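Side-chain contacts in virulence factor (Pectobacterium carotovorum, PDB 2W3Y), which is a palmitoylated virulence factor of a Drosophila pathogen that binds to lipid vesicles: residues A[58-61]-A[62-66]; A[118-121]-A[122-126]; A[269-272]-A[273-277]. All blocks are in the same frame, centred on the assembly; numbering follows the deposited sequence.

From the N terminus the three contacts come in series, and none nests in or crosses another. Each is local and joins residues a few positions apart. Interaction 1 lies within the first turns of helix 57-81, which lies against strands of the large mixed sheet. Interaction 2 closes the tight turn between strand 109-121 of that sheet and helix 125-134, beside the bound palmitic acid. Interaction 3 closes a beta turn just after strand 270-271, at the C-terminal end of the model. The contacts do not touch. The centres of interactions 1 and 2 are about 32 Å apart. Interaction 3 is centred about 20 Å from the centre of interaction 2.

Interaction 1 (A[58-61]-A[62-66]); sequences KQVK and AGRIL
R64 reaches back over V60 because its CG stands anti to its own carbonyl carbon (chi1 -69°). This sets R64 CG 3.3 Å from V60 O. The R64 chain then runs straight through chi2 and bends at chi3. The CG1 methyl of V60 lies 4.2 Å from R64 CD. I65 follows the same pattern one residue on. Its CG1 is also anti to the carbonyl carbon (chi1 -55°) and rests 3.3 Å from K61 O.

The backbone beneath is ordinary alpha helix, part of helix 57-81. A62 N donates to K58 O, G63 N to Q59 O at 2.8 Å, and R64 N to V60 O at 2.9 Å. The next bond, I65 N to K61 O, is weak at 3.4 Å. V60 O thus receives a good N-H bond while the aliphatic part of R64 lies against it.

The helix packs on the large sheet here. V60 touches Q48, L177 and Y187, while Q59 and A62 reach F234 of helix 230-235. The guanidinium of R64 continues beyond this turn, forming a salt bridge with D263 and a hydrogen bond with Q48 OE1. R64 therefore works in two parts: its methylenes stay with the helix, and its charged end ties the helix to strands 40-49 and 262-266.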
ATOM      1  N   LYS A  58      20.791   4.888   4.232  1.00 32.36           N
ATOM      2  CA  LYS A  58      21.087   3.609   3.576  1.00 32.83           C
ATOM      3  C   LYS A  58      20.024   2.546   3.875  1.00 32.24           C
ATOM      4  O   LYS A  58      19.546   1.875   2.961  1.00 31.92           O
ATOM      5  CB  LYS A  58      22.478   3.103   4.002  1.00 33.14           C
ATOM      6  CG  LYS A  58      22.862   1.706   3.521  1.00 34.23           C
ATOM      7  CD  LYS A  58      24.179   1.260   4.180  1.00 34.89           C
ATOM      8  CE  LYS A  58      24.708  -0.027   3.577  1.00 37.90           C
ATOM      9  NZ  LYS A  58      26.029  -0.409   4.164  1.00 40.91           N
ATOM     10  N   GLN A  59      19.690   2.393   5.157  1.00 31.52           N
ATOM     11  CA  GLN A  59      18.650   1.471   5.635  1.00 31.68           C
ATOM     12  C   GLN A  59      17.272   1.777   5.011  1.00 29.86           C
ATOM     13  O   GLN A  59      16.542   0.873   4.626  1.00 29.33           O
ATOM     14  CB  GLN A  59      18.601   1.539   7.167  1.00 31.70           C
ATOM     15  CG  GLN A  59      17.586   0.633   7.859  1.00 34.28           C
ATOM     16  CD  GLN A  59      17.815   0.559   9.367  1.00 34.26           C
ATOM     17  OE1 GLN A  59      18.961   0.572   9.840  1.00 38.89           O
ATOM     18  NE2 GLN A  59      16.735   0.472  10.123  1.00 36.21           N
ATOM     19  N   VAL A  60      16.946   3.058   4.891  1.00 29.23           N
ATOM     20  CA  VAL A  60      15.672   3.490   4.327  1.00 29.00           C
ATOM     21  C   VAL A  60      15.576   3.178   2.826  1.00 28.80           C
ATOM     22  O   VAL A  60      14.548   2.671   2.351  1.00 28.01           O
ATOM     23  CB  VAL A  60      15.399   4.987   4.632  1.00 28.87           C
ATOM     24  CG1 VAL A  60      14.203   5.500   3.842  1.00 28.24           C
ATOM     25  CG2 VAL A  60      15.179   5.186   6.127  1.00 29.57           C
ATOM     26  N   LYS A  61      16.650   3.463   2.087  1.00 28.44           N
ATOM     27  CA  LYS A  61      16.705   3.155   0.652  1.00 28.74           C
ATOM     28  C   LYS A  61      16.575   1.659   0.377  1.00 27.57           C
ATOM     29  O   LYS A  61      15.868   1.262  -0.542  1.00 27.51           O
ATOM     30  CB  LYS A  61      17.955   3.773  -0.015  1.00 29.09           C
ATOM     31  CG  LYS A  61      17.842   5.303  -0.246  1.00 29.45           C
ATOM     32  CD  LYS A  61      19.210   5.938  -0.572  1.00 30.29           C
ATOM     33  CE  LYS A  61      19.152   7.473  -0.498  1.00 31.76           C
ATOM     34  NZ  LYS A  61      18.582   8.040  -1.764  1.00 34.04           N
ATOM     35  N   ALA A  62      17.230   0.834   1.197  1.00 27.16           N
ATOM     36  CA  ALA A  62      17.087  -0.623   1.109  1.00 26.40           C
ATOM     37  C   ALA A  62      15.665  -1.093   1.504  1.00 25.76           C
ATOM     38  O   ALA A  62      15.073  -1.951   0.833  1.00 25.18           O
ATOM     39  CB  ALA A  62      18.141  -1.312   1.981  1.00 27.41           C
ATOM     40  N   GLY A  63      15.132  -0.514   2.582  1.00 25.04           N
ATOM     41  CA  GLY A  63      13.797  -0.835   3.095  1.00 24.76           C
ATOM     42  C   GLY A  63      12.703  -0.545   2.081  1.00 24.74           C
ATOM     43  O   GLY A  63      11.783  -1.341   1.916  1.00 24.56           O
ATOM     44  N   ARG A  64      12.819   0.591   1.392  1.00 25.38           N
ATOM     45  CA  ARG A  64      11.882   0.958   0.334  1.00 25.62           C
ATOM     46  C   ARG A  64      11.894  -0.055  -0.798  1.00 26.24           C
ATOM     47  O   ARG A  64      10.824  -0.464  -1.257  1.00 26.66           O
ATOM     48  CB  ARG A  64      12.120   2.395  -0.172  1.00 25.48           C
ATOM     49  CG  ARG A  64      11.749   3.451   0.866  1.00 25.23           C
ATOM     50  CD  ARG A  64      11.890   4.877   0.362  1.00 26.00           C
ATOM     51  NE  ARG A  64      11.252   5.100  -0.941  1.00 26.07           N
ATOM     52  CZ  ARG A  64      10.892   6.292  -1.406  1.00 27.22           C
ATOM     53  NH1 ARG A  64      11.066   7.379  -0.676  1.00 28.49           N
ATOM     54  NH2 ARG A  64      10.338   6.397  -2.603  1.00 29.36           N
ATOM     55  N   ILE A  65      13.086  -0.477  -1.237  1.00 26.33           N
ATOM     56  CA  ILE A  65      13.193  -1.508  -2.278  1.00 26.87           C
ATOM     57  C   ILE A  65      12.581  -2.827  -1.843  1.00 25.84           C
ATOM     58  O   ILE A  65      11.828  -3.451  -2.604  1.00 26.31           O
ATOM     59  CB  ILE A  65      14.655  -1.774  -2.764  1.00 26.84           C
ATOM     60  CG1 ILE A  65      15.350  -0.491  -3.243  1.00 28.69           C
ATOM     61  CG2 ILE A  65      14.679  -2.865  -3.851  1.00 28.04           C
ATOM     62  CD1 ILE A  65      14.586   0.352  -4.193  1.00 29.94           C
ATOM     63  N   LEU A  66      12.906  -3.256  -0.629  1.00 25.60           N
ATOM     64  CA  LEU A  66      12.334  -4.485  -0.066  1.00 25.21           C
ATOM     65  C   LEU A  66      10.797  -4.487  -0.023  1.00 24.63           C
ATOM     66  O   LEU A  66      10.155  -5.471  -0.410  1.00 24.58           O
ATOM     67  CB  LEU A  66      12.883  -4.728   1.337  1.00 25.33           C
ATOM     68  CG  LEU A  66      14.344  -5.179   1.451  1.00 25.93           C
ATOM     69  CD1 LEU A  66      14.787  -5.153   2.928  1.00 28.50           C
ATOM     70  CD2 LEU A  66      14.556  -6.572   0.832  1.00 26.25           C
TER

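Interaction 2 (A[118-121]-A[122-126]); sequences TTVK and GVEVA
K121 and E124 are joined by two hydrogen bonds that run in opposite directions. In the first, K121 N donates to E124 OE1 at 2.6 Å, with an N-H...O angle of 156°. The carboxylate oxygen uses its anti lone pair, on the side away from OE2. In the second, E124 N donates to K121 O at 2.9 Å, with the donor well above the carbonyl plane. The side chain of E124 is placed by a CG anti to the carbonyl carbon (chi1 -52°), which turns the carboxylate back over the preceding strand end. The K121 amide is thereby held by a side chain three residues later. V120 points into the turn, and its CB sets a C-H group 3.4 Å from E124 OE1, the same oxygen that K121 N binds.

The charged ends do not pair. K121 NZ stays 5.0 Å from E124 OE2, so any attraction between them is probably loose. The lysine methylenes lie closer. K121 CG is 3.1 Å from E124 OE1, and the chain crosses the carboxylate at a slant and brings CE near E124 OE2.

These bonds shape the strand-to-helix connection, where strand 109-121 ends and helix 125-134 follows almost at once. The strand is hydrogen-bonded to strand 214-228 through V120 and V215, and G122 bonds to Q213 just beyond. On the helix side, E124 O accepts a bond from S128 OG.

Apolar contacts complete the turn. V120 CG2 meets V125 CG2 at 4.2 Å. V123 CG2 lies 4.0 Å from K121 CB. V125 also packs on V215, and its side chain is about 4 Å from the bound palmitic acid.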
ATOM      1  N   THR A 118     -15.549  11.433   7.682  1.00 38.75           N
ATOM      2  CA  THR A 118     -15.171  12.832   7.798  1.00 38.25           C
ATOM      3  C   THR A 118     -15.792  13.625   6.644  1.00 37.81           C
ATOM      4  O   THR A 118     -16.128  13.066   5.599  1.00 37.36           O
ATOM      5  CB  THR A 118     -13.630  12.982   7.806  1.00 38.36           C
ATOM      6  OG1 THR A 118     -13.257  14.261   8.332  1.00 39.70           O
ATOM      7  CG2 THR A 118     -13.037  12.802   6.402  1.00 38.16           C
ATOM      8  N   THR A 119     -15.960  14.925   6.851  1.00 37.39           N
ATOM      9  CA  THR A 119     -16.448  15.822   5.810  1.00 37.16           C
ATOM     10  C   THR A 119     -15.421  16.939   5.641  1.00 36.63           C
ATOM     11  O   THR A 119     -15.131  17.675   6.586  1.00 36.47           O
ATOM     12  CB  THR A 119     -17.858  16.387   6.137  1.00 37.35           C
ATOM     13  OG1 THR A 119     -18.797  15.307   6.258  1.00 37.75           O
ATOM     14  CG2 THR A 119     -18.328  17.309   5.028  1.00 37.35           C
ATOM     15  N   VAL A 120     -14.863  17.027   4.436  1.00 36.21           N
ATOM     16  CA  VAL A 120     -13.792  17.967   4.089  1.00 35.54           C
ATOM     17  C   VAL A 120     -14.074  18.565   2.702  1.00 35.60           C
ATOM     18  O   VAL A 120     -14.919  18.045   1.967  1.00 35.51           O
ATOM     19  CB  VAL A 120     -12.403  17.259   4.061  1.00 35.78           C
ATOM     20  CG1 VAL A 120     -11.955  16.835   5.471  1.00 34.35           C
ATOM     21  CG2 VAL A 120     -12.408  16.056   3.103  1.00 34.91           C
ATOM     22  N   LYS A 121     -13.373  19.645   2.349  1.00 34.97           N
ATOM     23  CA  LYS A 121     -13.388  20.173   0.976  1.00 34.95           C
ATOM     24  C   LYS A 121     -12.681  19.187   0.052  1.00 33.93           C
ATOM     25  O   LYS A 121     -11.757  18.481   0.472  1.00 33.63           O
ATOM     26  CB  LYS A 121     -12.653  21.515   0.856  1.00 34.67           C
ATOM     27  CG  LYS A 121     -12.919  22.536   1.962  1.00 36.15           C
ATOM     28  CD  LYS A 121     -12.103  23.807   1.692  1.00 37.15           C
ATOM     29  CE  LYS A 121     -11.765  24.558   2.980  1.00 40.24           C
ATOM     30  NZ  LYS A 121     -12.936  25.308   3.513  1.00 42.46           N
ATOM     31  N   GLY A 122     -13.119  19.159  -1.204  1.00 32.62           N
ATOM     32  CA  GLY A 122     -12.469  18.382  -2.244  1.00 31.74           C
ATOM     33  C   GLY A 122     -10.959  18.553  -2.285  1.00 30.68           C
ATOM     34  O   GLY A 122     -10.236  17.578  -2.466  1.00 29.70           O
ATOM     35  N   VAL A 123     -10.482  19.784  -2.088  1.00 29.68           N
ATOM     36  CA  VAL A 123      -9.046  20.074  -2.158  1.00 29.10           C
ATOM     37  C   VAL A 123      -8.268  19.569  -0.933  1.00 28.54           C
ATOM     38  O   VAL A 123      -7.042  19.621  -0.923  1.00 28.21           O
ATOM     39  CB  VAL A 123      -8.748  21.608  -2.352  1.00 29.09           C
ATOM     40  CG1 VAL A 123      -9.165  22.078  -3.740  1.00 28.89           C
ATOM     41  CG2 VAL A 123      -9.418  22.426  -1.259  1.00 28.37           C
ATOM     42  N   GLU A 124      -8.991  19.108   0.083  1.00 27.92           N
ATOM     43  CA  GLU A 124      -8.410  18.501   1.275  1.00 28.79           C
ATOM     44  C   GLU A 124      -8.490  16.959   1.235  1.00 27.03           C
ATOM     45  O   GLU A 124      -7.954  16.306   2.124  1.00 27.14           O
ATOM     46  CB  GLU A 124      -9.122  18.991   2.554  1.00 28.71           C
ATOM     47  CG  GLU A 124      -9.252  20.521   2.738  1.00 31.92           C
ATOM     48  CD  GLU A 124     -10.233  20.908   3.875  1.00 32.23           C
ATOM     49  OE1 GLU A 124     -11.425  20.507   3.851  1.00 35.68           O
ATOM     50  OE2 GLU A 124      -9.810  21.628   4.804  1.00 38.65           O
ATOM     51  N   VAL A 125      -9.160  16.388   0.230  1.00 25.23           N
ATOM     52  CA  VAL A 125      -9.339  14.923   0.158  1.00 23.97           C
ATOM     53  C   VAL A 125      -8.006  14.158   0.111  1.00 23.61           C
ATOM     54  O   VAL A 125      -7.840  13.158   0.811  1.00 23.12           O
ATOM     55  CB  VAL A 125     -10.203  14.488  -1.061  1.00 24.38           C
ATOM     56  CG1 VAL A 125     -10.138  12.974  -1.265  1.00 22.54           C
ATOM     57  CG2 VAL A 125     -11.640  14.929  -0.891  1.00 23.33           C
ATOM     58  N   ALA A 126      -7.066  14.633  -0.702  1.00 22.63           N
ATOM     59  CA  ALA A 126      -5.757  13.984  -0.807  1.00 23.38           C
ATOM     60  C   ALA A 126      -5.035  13.930   0.537  1.00 23.41           C
ATOM     61  O   ALA A 126      -4.453  12.897   0.894  1.00 23.36           O
ATOM     62  CB  ALA A 126      -4.879  14.675  -1.882  1.00 22.83           C
TER

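Interaction 3 (A[269-272]-A[273-277]); sequences VKPN and KNYVY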
ATOM      1  N   VAL A 269       6.352  15.947   8.658  1.00 27.47           N
ATOM      2  CA  VAL A 269       5.309  15.008   9.112  1.00 27.26           C
ATOM      3  C   VAL A 269       5.520  14.545  10.563  1.00 27.92           C
ATOM      4  O   VAL A 269       6.641  14.259  10.977  1.00 27.35           O
ATOM      5  CB  VAL A 269       5.222  13.771   8.156  1.00 27.18           C
ATOM      6  CG1 VAL A 269       4.018  12.845   8.500  1.00 25.71           C
ATOM      7  CG2 VAL A 269       5.128  14.233   6.711  1.00 25.93           C
ATOM      8  N   LYS A 270       4.431  14.459  11.330  1.00 28.42           N
ATOM      9  CA  LYS A 270       4.490  13.833  12.648  1.00 28.68           C
ATOM     10  C   LYS A 270       3.375  12.801  12.828  1.00 28.54           C
ATOM     11  O   LYS A 270       2.375  12.857  12.113  1.00 28.03           O
ATOM     12  CB  LYS A 270       4.480  14.895  13.762  1.00 29.43           C
ATOM     13  CG  LYS A 270       3.227  15.761  13.850  1.00 32.73           C
ATOM     14  CD  LYS A 270       3.132  16.382  15.245  1.00 38.08           C
ATOM     15  CE  LYS A 270       2.657  17.837  15.198  1.00 40.63           C
ATOM     16  NZ  LYS A 270       1.189  18.017  14.963  1.00 42.49           N
ATOM     17  N   PRO A 271       3.541  11.848  13.779  1.00 28.14           N
ATOM     18  CA  PRO A 271       2.475  10.882  14.045  1.00 27.95           C
ATOM     19  C   PRO A 271       1.236  11.571  14.638  1.00 27.64           C
ATOM     20  O   PRO A 271       1.352  12.617  15.293  1.00 27.06           O
ATOM     21  CB  PRO A 271       3.101   9.930  15.086  1.00 28.13           C
ATOM     22  CG  PRO A 271       4.581  10.201  15.038  1.00 27.81           C
ATOM     23  CD  PRO A 271       4.697  11.634  14.674  1.00 28.65           C
ATOM     24  N   ASN A 272       0.059  11.020  14.364  1.00 27.30           N
ATOM     25  CA  ASN A 272      -1.158  11.488  15.031  1.00 27.21           C
ATOM     26  C   ASN A 272      -1.455  10.614  16.256  1.00 27.94           C
ATOM     27  O   ASN A 272      -0.678   9.703  16.578  1.00 27.07           O
ATOM     28  CB  ASN A 272      -2.340  11.593  14.035  1.00 26.77           C
ATOM     29  CG  ASN A 272      -2.942  10.242  13.634  1.00 25.39           C
ATOM     30  OD1 ASN A 272      -2.638   9.180  14.201  1.00 24.04           O
ATOM     31  ND2 ASN A 272      -3.834  10.287  12.643  1.00 24.68           N
ATOM     32  N   LYS A 273      -2.575  10.878  16.931  1.00 28.49           N
ATOM     33  CA  LYS A 273      -2.898  10.168  18.165  1.00 29.90           C
ATOM     34  C   LYS A 273      -3.274   8.686  17.963  1.00 29.21           C
ATOM     35  O   LYS A 273      -3.444   7.979  18.936  1.00 30.10           O
ATOM     36  CB  LYS A 273      -4.014  10.907  18.921  1.00 30.24           C
ATOM     37  CG  LYS A 273      -5.392  10.715  18.288  1.00 33.02           C
ATOM     38  CD  LYS A 273      -6.451  11.530  19.005  1.00 38.89           C
ATOM     39  CE  LYS A 273      -7.756  11.490  18.245  1.00 41.19           C
ATOM     40  NZ  LYS A 273      -8.588  12.703  18.544  1.00 45.05           N
ATOM     41  N   ASN A 274      -3.421   8.222  16.723  1.00 28.91           N
ATOM     42  CA  ASN A 274      -3.709   6.812  16.471  1.00 28.87           C
ATOM     43  C   ASN A 274      -2.458   6.009  16.150  1.00 28.29           C
ATOM     44  O   ASN A 274      -2.528   4.799  15.973  1.00 28.19           O
ATOM     45  CB  ASN A 274      -4.710   6.635  15.329  1.00 29.80           C
ATOM     46  CG  ASN A 274      -6.001   7.418  15.538  1.00 31.49           C
ATOM     47  OD1 ASN A 274      -6.596   7.913  14.572  1.00 36.13           O
ATOM     48  ND2 ASN A 274      -6.436   7.536  16.782  1.00 29.14           N
ATOM     49  N   TYR A 275      -1.322   6.694  16.053  1.00 27.58           N
ATOM     50  CA  TYR A 275      -0.067   6.058  15.676  1.00 27.32           C
ATOM     51  C   TYR A 275       0.417   5.166  16.810  1.00 27.21           C
ATOM     52  O   TYR A 275       0.388   5.558  17.984  1.00 27.69           O
ATOM     53  CB  TYR A 275       0.987   7.120  15.310  1.00 26.70           C
ATOM     54  CG  TYR A 275       2.275   6.552  14.755  1.00 25.70           C
ATOM     55  CD1 TYR A 275       2.435   6.350  13.391  1.00 25.06           C
ATOM     56  CD2 TYR A 275       3.333   6.212  15.609  1.00 25.22           C
ATOM     57  CE1 TYR A 275       3.622   5.814  12.876  1.00 25.39           C
ATOM     58  CE2 TYR A 275       4.524   5.675  15.110  1.00 25.89           C
ATOM     59  CZ  TYR A 275       4.664   5.491  13.746  1.00 25.74           C
ATOM     60  OH  TYR A 275       5.838   4.958  13.250  1.00 26.48           O
ATOM     61  N   VAL A 276       0.838   3.961  16.456  1.00 27.72           N
ATOM     62  CA  VAL A 276       1.366   2.996  17.427  1.00 28.38           C
ATOM     63  C   VAL A 276       2.881   2.873  17.275  1.00 28.52           C
ATOM     64  O   VAL A 276       3.366   2.370  16.257  1.00 27.69           O
ATOM     65  CB  VAL A 276       0.741   1.588  17.252  1.00 28.32           C
ATOM     66  CG1 VAL A 276       1.325   0.607  18.298  1.00 29.31           C
ATOM     67  CG2 VAL A 276      -0.783   1.630  17.347  1.00 28.90           C
ATOM     68  N   TYR A 277       3.613   3.326  18.291  1.00 29.05           N
ATOM     69  CA  TYR A 277       5.084   3.272  18.282  1.00 29.78           C
ATOM     70  C   TYR A 277       5.613   1.844  18.415  1.00 30.35           C
ATOM     71  O   TYR A 277       4.908   0.947  18.910  1.00 31.13           O
ATOM     72  CB  TYR A 277       5.676   4.167  19.386  1.00 29.36           C
ATOM     73  CG  TYR A 277       5.501   5.657  19.139  1.00 29.08           C
ATOM     74  CD1 TYR A 277       4.336   6.309  19.528  1.00 28.79           C
ATOM     75  CD2 TYR A 277       6.504   6.408  18.528  1.00 29.55           C
ATOM     76  CE1 TYR A 277       4.160   7.666  19.309  1.00 29.55           C
ATOM     77  CE2 TYR A 277       6.342   7.778  18.299  1.00 29.33           C
ATOM     78  CZ  TYR A 277       5.162   8.396  18.698  1.00 30.28           C
ATOM     79  OH  TYR A 277       4.971   9.733  18.489  1.00 29.49           O
TER
HETATM   80  O   HOH W   1       0.477   8.028  19.350  1.00 26.59           O
HETATM   81  O   HOH W   2      -5.322   7.913  11.679  1.00 36.67           O
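P271 packs against two tyrosines, Y275 and Y277, across a type I beta turn that runs from N272 to Y275. P271 CG lies over one face of the Y275 ring, offset toward its rim, while P271 CB touches Y275 CG at 3.5 Å. Y275 has CG anti to its backbone N (chi1 -173°), which sets the base of the ring against P271 CB while its far end leads away toward D176. Y277 meets the same proline from another direction. Its side chain crosses that of P271 at about a right angle, and its OH is 3.5 Å from P271 CG. Y275 CD2 also lies over the centre of one Y277 face.

The turn is closed by Y275 N donating to N272 O at 3.1 Å. N272 adds an Asx turn, because its OD1 accepts from N274 N at 2.8 Å. The N272 side chain folds forward for this, with CG between the backbone N and the carbonyl carbon (chi1 75°).

Beyond the turn, Y275 OH bonds to D176 and its ring meets F178 edge-to-face. These contacts fix the C-terminal segment to strand 166-179. The side-chain amides of N272 and N274 stand 78° apart, and a water bridges them: N272 ND2 donates to it at 3.0 Å, and the water donates to N274 OD1 at 3.2 Å.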